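Local coordinates for protein putative endoribonuclease (Klebsiella pneumoniae, PDB 3LYB) that belongs to the YjgF-like (endoribonuclease L-PSP) family and is probably a hydrolase acting on RNA, though its substrate is not established, at residues 71-76 and 108-113; 92-97 and 116-121. One frame throughout, in Å; residues are numbered along the deposited sequence.

Interaction 1 (71-76 and 108-113); sequences AQSWYV and PYYSRV
Two helices of the YjgF-like fold, 60-85 and 107-115, lie side by side on the sheet, and Ser73 and Trp74 of the first meet Tyr110 and Val113 of the second where they pass. The short helical segments run in roughly the same direction, at 38° to each other, with their axes 9.1 Å apart at closest approach. Ser73, a small residue, faces the other helix, and its CA lies 5.9 Å from the CA of Tyr110. Its hydroxyl sits beside the backbone N (chi1 -60°) and hydrogen-bonds back to the carbonyl of Ile69, one turn earlier, while OG also reaches the edge of the Tyr110 ring, in the ring plane and 3.5 Å from CD1. Val113 uses its two methyls separately. CG1, swung anti to its own N, rests 3.8 Å from CA of Trp74 and close to CB, whereas CG2 lies 4.2 Å from CB of Ser73. The indole itself turns away from this helix toward Val46, Pro47 and helix 48-54, where Leu54 also touches Val113. On the other flank, the Tyr110 ring reaches the sheet: its hydroxyl bonds Gln99 OE1, Phe101 meets it edge-to-face, and Ile141 and Val143 of strand 141-148 pack against it.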
loop_
_atom_site.group_PDB
_atom_site.type_symbol
_atom_site.label_atom_id
_atom_site.label_comp_id
_atom_site.label_asym_id
_atom_site.label_seq_id
_atom_site.Cartn_x
_atom_site.Cartn_y
_atom_site.Cartn_z
ATOM N N ALA B 71 11.995 -26.310 -9.091
ATOM C CA ALA B 71 11.390 -27.513 -8.553
ATOM C C ALA B 71 9.910 -27.610 -8.865
ATOM O O ALA B 71 9.446 -28.657 -9.281
ATOM C CB ALA B 71 11.623 -27.595 -7.058
ATOM N N GLN B 72 9.162 -26.528 -8.668
ATOM C CA GLN B 72 7.721 -26.546 -8.936
ATOM C C GLN B 72 7.435 -26.719 -10.433
ATOM O O GLN B 72 6.523 -27.463 -10.825
ATOM C CB GLN B 72 7.045 -25.281 -8.401
ATOM C CG GLN B 72 6.924 -25.191 -6.853
ATOM C CD GLN B 72 6.109 -23.983 -6.396
ATOM O OE1 GLN B 72 5.513 -23.288 -7.208
ATOM N NE2 GLN B 72 6.096 -23.728 -5.113
ATOM N N SER B 73 8.223 -26.064 -11.275
ATOM C CA SER B 73 8.000 -26.190 -12.696
ATOM C C SER B 73 8.223 -27.632 -13.103
ATOM O O SER B 73 7.415 -28.231 -13.841
ATOM C CB SER B 73 8.927 -25.271 -13.482
ATOM O OG SER B 73 8.716 -23.914 -13.124
ATOM N N TRP B 74 9.318 -28.198 -12.597
ATOM C CA TRP B 74 9.700 -29.510 -13.032
ATOM C C TRP B 74 8.584 -30.453 -12.594
ATOM O O TRP B 74 8.025 -31.204 -13.403
ATOM C CB TRP B 74 11.065 -29.924 -12.474
ATOM C CG TRP B 74 11.315 -31.370 -12.754
ATOM C CD1 TRP B 74 11.808 -31.911 -13.914
ATOM C CD2 TRP B 74 10.996 -32.474 -11.895
ATOM N NE1 TRP B 74 11.842 -33.286 -13.815
ATOM C CE2 TRP B 74 11.354 -33.658 -12.586
ATOM C CE3 TRP B 74 10.462 -32.577 -10.603
ATOM C CZ2 TRP B 74 11.194 -34.936 -12.024
ATOM C CZ3 TRP B 74 10.304 -33.844 -10.034
ATOM C CH2 TRP B 74 10.677 -35.008 -10.749
ATOM N N TYR B 75 8.230 -30.365 -11.320
ATOM C CA TYR B 75 7.205 -31.210 -10.744
ATOM C C TYR B 75 5.899 -31.168 -11.527
ATOM O O TYR B 75 5.213 -32.164 -11.670
ATOM C CB TYR B 75 6.984 -30.805 -9.287
ATOM C CG TYR B 75 6.437 -31.915 -8.460
ATOM C CD1 TYR B 75 7.290 -32.747 -7.727
ATOM C CD2 TYR B 75 5.058 -32.168 -8.424
ATOM C CE1 TYR B 75 6.780 -33.810 -6.964
ATOM C CE2 TYR B 75 4.535 -33.218 -7.660
ATOM C CZ TYR B 75 5.398 -34.040 -6.944
ATOM O OH TYR B 75 4.869 -35.084 -6.195
ATOM N N VAL B 76 5.552 -30.004 -12.042
ATOM C CA VAL B 76 4.293 -29.851 -12.736
ATOM C C VAL B 76 4.395 -30.448 -14.121
ATOM O O VAL B 76 3.496 -31.166 -14.566
ATOM C CB VAL B 76 3.875 -28.358 -12.842
ATOM C CG1 VAL B 76 2.899 -28.127 -14.011
ATOM C CG2 VAL B 76 3.267 -27.914 -11.559
ATOM N N PRO B 108 12.002 -16.964 -17.137
ATOM C CA PRO B 108 13.257 -17.588 -17.566
ATOM C C PRO B 108 13.537 -18.938 -16.898
ATOM O O PRO B 108 14.076 -19.832 -17.539
ATOM C CB PRO B 108 14.308 -16.565 -17.132
ATOM C CG PRO B 108 13.587 -15.248 -17.227
ATOM C CD PRO B 108 12.184 -15.532 -16.817
ATOM N N TYR B 109 13.185 -19.087 -15.630
ATOM C CA TYR B 109 13.370 -20.365 -14.943
ATOM C C TYR B 109 12.451 -21.429 -15.515
ATOM O O TYR B 109 12.882 -22.551 -15.802
ATOM C CB TYR B 109 13.100 -20.239 -13.445
ATOM C CG TYR B 109 14.075 -19.369 -12.728
ATOM C CD1 TYR B 109 13.725 -18.079 -12.336
ATOM C CD2 TYR B 109 15.348 -19.822 -12.440
ATOM C CE1 TYR B 109 14.623 -17.261 -11.652
ATOM C CE2 TYR B 109 16.257 -19.013 -11.760
ATOM C CZ TYR B 109 15.887 -17.737 -11.366
ATOM O OH TYR B 109 16.782 -16.950 -10.694
ATOM N N TYR B 110 11.186 -21.087 -15.667
ATOM C CA TYR B 110 10.227 -22.031 -16.190
ATOM C C TYR B 110 10.598 -22.477 -17.627
ATOM O O TYR B 110 10.547 -23.664 -17.974
ATOM C CB TYR B 110 8.826 -21.402 -16.162
ATOM C CG TYR B 110 7.830 -22.243 -16.878
ATOM C CD1 TYR B 110 7.244 -23.346 -16.244
ATOM C CD2 TYR B 110 7.505 -21.976 -18.210
ATOM C CE1 TYR B 110 6.339 -24.161 -16.910
ATOM C CE2 TYR B 110 6.595 -22.773 -18.886
ATOM C CZ TYR B 110 6.030 -23.861 -18.233
ATOM O OH TYR B 110 5.137 -24.628 -18.899
ATOM N N SER B 111 10.957 -21.491 -18.446
ATOM C CA SER B 111 11.384 -21.688 -19.817
ATOM C C SER B 111 12.589 -22.635 -19.919
ATOM O O SER B 111 12.630 -23.458 -20.806
ATOM C CB SER B 111 11.701 -20.332 -20.455
ATOM O OG SER B 111 12.222 -20.499 -21.756
ATOM N N ARG B 112 13.559 -22.514 -19.014
ATOM C CA ARG B 112 14.677 -23.455 -18.980
ATOM C C ARG B 112 14.093 -24.866 -18.867
ATOM O O ARG B 112 14.366 -25.731 -19.707
ATOM C CB ARG B 112 15.645 -23.140 -17.818
ATOM C CG ARG B 112 16.604 -24.287 -17.427
ATOM C CD ARG B 112 17.448 -23.973 -16.161
ATOM N NE ARG B 112 18.255 -22.756 -16.305
ATOM C CZ ARG B 112 18.800 -22.056 -15.306
ATOM N NH1 ARG B 112 18.667 -22.426 -14.044
ATOM N NH2 ARG B 112 19.501 -20.974 -15.581
ATOM N N VAL B 113 13.250 -25.066 -17.858
ATOM C CA VAL B 113 12.654 -26.368 -17.589
ATOM C C VAL B 113 11.804 -26.890 -18.747
ATOM O O VAL B 113 11.862 -28.082 -19.080
ATOM C CB VAL B 113 11.834 -26.335 -16.291
ATOM C CG1 VAL B 113 11.297 -27.708 -15.942
ATOM C CG2 VAL B 113 12.700 -25.823 -15.162
#

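Interaction 2 (92-97 and 116-121); sequences SDVIKL and LFYPDQ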
loop_
_atom_site.group_PDB
_atom_site.type_symbol
_atom_site.label_atom_id
_atom_site.label_comp_id
_atom_site.label_asym_id
_atom_site.label_seq_id
_atom_site.Cartn_x
_atom_site.Cartn_y
_atom_site.Cartn_z
ATOM N N SER B 92 5.054 -35.022 -26.727
ATOM C CA SER B 92 4.882 -34.307 -27.996
ATOM C C SER B 92 3.446 -34.275 -28.544
ATOM O O SER B 92 3.208 -33.664 -29.574
ATOM C CB SER B 92 5.856 -34.847 -29.038
ATOM O OG SER B 92 6.111 -36.226 -28.805
ATOM N N ASP B 93 2.502 -34.926 -27.861
ATOM C CA ASP B 93 1.071 -34.853 -28.207
ATOM C C ASP B 93 0.352 -33.784 -27.384
ATOM O O ASP B 93 -0.816 -33.472 -27.628
ATOM C CB ASP B 93 0.350 -36.200 -27.994
ATOM C CG ASP B 93 1.080 -37.395 -28.634
ATOM O OD1 ASP B 93 1.410 -37.338 -29.839
ATOM O OD2 ASP B 93 1.319 -38.400 -27.918
ATOM N N VAL B 94 1.040 -33.241 -26.384
ATOM C CA VAL B 94 0.538 -32.090 -25.653
ATOM C C VAL B 94 0.767 -30.854 -26.498
ATOM O O VAL B 94 1.865 -30.306 -26.472
ATOM C CB VAL B 94 1.303 -31.884 -24.347
ATOM C CG1 VAL B 94 0.666 -30.771 -23.543
ATOM C CG2 VAL B 94 1.357 -33.187 -23.530
ATOM N N ILE B 95 -0.249 -30.420 -27.242
ATOM C CA ILE B 95 -0.088 -29.302 -28.182
ATOM C C ILE B 95 -0.349 -27.886 -27.621
ATOM O O ILE B 95 0.118 -26.888 -28.190
ATOM C CB ILE B 95 -0.972 -29.467 -29.446
ATOM C CG1 ILE B 95 -2.426 -29.668 -29.037
ATOM C CG2 ILE B 95 -0.461 -30.620 -30.323
ATOM C CD1 ILE B 95 -3.365 -28.770 -29.744
ATOM N N LYS B 96 -1.107 -27.793 -26.534
ATOM C CA LYS B 96 -1.461 -26.498 -25.962
ATOM C C LYS B 96 -1.101 -26.495 -24.492
ATOM O O LYS B 96 -1.395 -27.444 -23.759
ATOM C CB LYS B 96 -2.961 -26.240 -26.150
ATOM C CG LYS B 96 -3.461 -24.827 -25.866
ATOM C CD LYS B 96 -4.935 -24.898 -25.453
ATOM C CE LYS B 96 -5.758 -23.708 -25.910
ATOM N NZ LYS B 96 -5.266 -22.464 -25.297
ATOM N N LEU B 97 -0.430 -25.439 -24.063
ATOM C CA LEU B 97 -0.247 -25.206 -22.622
ATOM C C LEU B 97 -0.765 -23.832 -22.231
ATOM O O LEU B 97 -0.487 -22.833 -22.918
ATOM C CB LEU B 97 1.219 -25.331 -22.219
ATOM C CG LEU B 97 1.918 -26.682 -22.361
ATOM C CD1 LEU B 97 3.285 -26.507 -21.783
ATOM C CD2 LEU B 97 1.196 -27.841 -21.681
ATOM N N LEU B 116 13.551 -28.783 -21.487
ATOM C CA LEU B 116 13.855 -30.176 -21.162
ATOM C C LEU B 116 12.747 -31.169 -21.526
ATOM O O LEU B 116 12.995 -32.362 -21.549
ATOM C CB LEU B 116 14.204 -30.347 -19.669
ATOM C CG LEU B 116 15.188 -29.407 -18.959
ATOM C CD1 LEU B 116 15.243 -29.725 -17.470
ATOM C CD2 LEU B 116 16.584 -29.408 -19.568
ATOM N N PHE B 117 11.537 -30.690 -21.785
ATOM C CA PHE B 117 10.413 -31.586 -22.060
ATOM C C PHE B 117 9.986 -31.510 -23.515
ATOM O O PHE B 117 9.300 -32.405 -24.016
ATOM C CB PHE B 117 9.203 -31.243 -21.185
ATOM C CG PHE B 117 9.356 -31.641 -19.764
ATOM C CD1 PHE B 117 10.102 -30.865 -18.889
ATOM C CD2 PHE B 117 8.745 -32.790 -19.292
ATOM C CE1 PHE B 117 10.253 -31.246 -17.573
ATOM C CE2 PHE B 117 8.874 -33.178 -17.984
ATOM C CZ PHE B 117 9.624 -32.405 -17.112
ATOM N N TYR B 118 10.357 -30.413 -24.163
ATOM C CA TYR B 118 10.118 -30.209 -25.568
ATOM C C TYR B 118 11.452 -29.815 -26.180
ATOM O O TYR B 118 11.693 -28.614 -26.444
ATOM C CB TYR B 118 9.116 -29.089 -25.777
ATOM C CG TYR B 118 7.743 -29.382 -25.249
ATOM C CD1 TYR B 118 6.840 -30.149 -25.990
ATOM C CD2 TYR B 118 7.335 -28.884 -24.016
ATOM C CE1 TYR B 118 5.575 -30.414 -25.520
ATOM C CE2 TYR B 118 6.064 -29.149 -23.530
ATOM C CZ TYR B 118 5.191 -29.912 -24.289
ATOM O OH TYR B 118 3.933 -30.174 -23.815
ATOM N N PRO B 119 12.340 -30.817 -26.390
ATOM C CA PRO B 119 13.650 -30.523 -26.966
ATOM C C PRO B 119 13.474 -30.214 -28.453
ATOM O O PRO B 119 14.093 -29.263 -28.971
ATOM C CB PRO B 119 14.432 -31.817 -26.742
ATOM C CG PRO B 119 13.377 -32.921 -26.721
ATOM C CD PRO B 119 12.066 -32.271 -26.311
ATOM N N ASP B 120 12.599 -30.985 -29.109
ATOM C CA ASP B 120 12.242 -30.742 -30.501
ATOM C C ASP B 120 11.321 -29.515 -30.636
ATOM O O ASP B 120 11.755 -28.403 -30.298
ATOM C CB ASP B 120 11.691 -32.022 -31.165
ATOM C CG ASP B 120 12.809 -33.028 -31.530
ATOM O OD1 ASP B 120 14.013 -32.648 -31.542
ATOM O OD2 ASP B 120 12.482 -34.202 -31.814
ATOM N N GLN B 121 10.083 -29.699 -31.111
ATOM C CA GLN B 121 9.171 -28.549 -31.375
ATOM C C GLN B 121 8.158 -28.211 -30.223
ATOM O O GLN B 121 7.186 -28.968 -29.983
ATOM C CB GLN B 121 8.465 -28.698 -32.751
ATOM C CG GLN B 121 7.021 -29.325 -32.751
ATOM C CD GLN B 121 6.975 -30.866 -32.632
ATOM O OE1 GLN B 121 5.935 -31.478 -32.897
ATOM N NE2 GLN B 121 8.091 -31.487 -32.237
#
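Tyr118 meets Val94 and Leu97 through the far end of its ring, and most of what joins the two segments is apolar. The phenol crosses the Val94 side chain at about a right angle, with CZ 4.4 Å from Val94 CB, and its hydroxyl end abuts CB and CG1. The side chains of Leu97 and Tyr118 point at each other from opposite directions, CD1 of Leu97 lying obliquely 4.2 Å from CE2 of Tyr118. The tyrosine gets there because its ring stands anti to its own carbonyl carbon (chi1 -65°), carrying it back from the loop to the strand. Met91 and Pro123 add packing around it, while Val94 touches Val84 of helix 60-85.

Among polar atoms, the backbone O of Val94 lies 3.4 Å from Tyr118 OH. Beyond Val94 the strand departs from regular pairing: Ile95 and Lys96 both face Thr146 in a classic beta bulge. On its other side the strand hydrogen-bonds through Ile95 and Leu97 to strand 124-129. The segment 116-121 is part of the connection in a right-handed beta-alpha-beta crossover, in which strand 94-101, helix 107-115 and the parallel strand 124-129 follow one another, and Tyr118 packs this return loop onto the first strand.

Interactions 1 and 2 have centres about 14 Å apart and touch directly at two places. Where helix 60-85 meets the loop after helix 107-115, Trp74 CD1 lies 3.9 Å from Phe117 CZ; nearer the sheet, Tyr110 OH lies 3.9 Å from Leu97 CD1, so Leu97 links the tyrosines of the two contacts, touching Tyr110 as well as Tyr118. Their segments alternate along the chain: helix 60-85 leads into strand 94-101, then helix 107-115 and its following loop, so the same strand-helix-strand unit supplies one segment to interaction 1 and both to interaction 2. The side chain of Trp74 is about 12 Å from a bound calcium ion; Asn41 and Asp45 make the calcium site, and neither contact contributes to it.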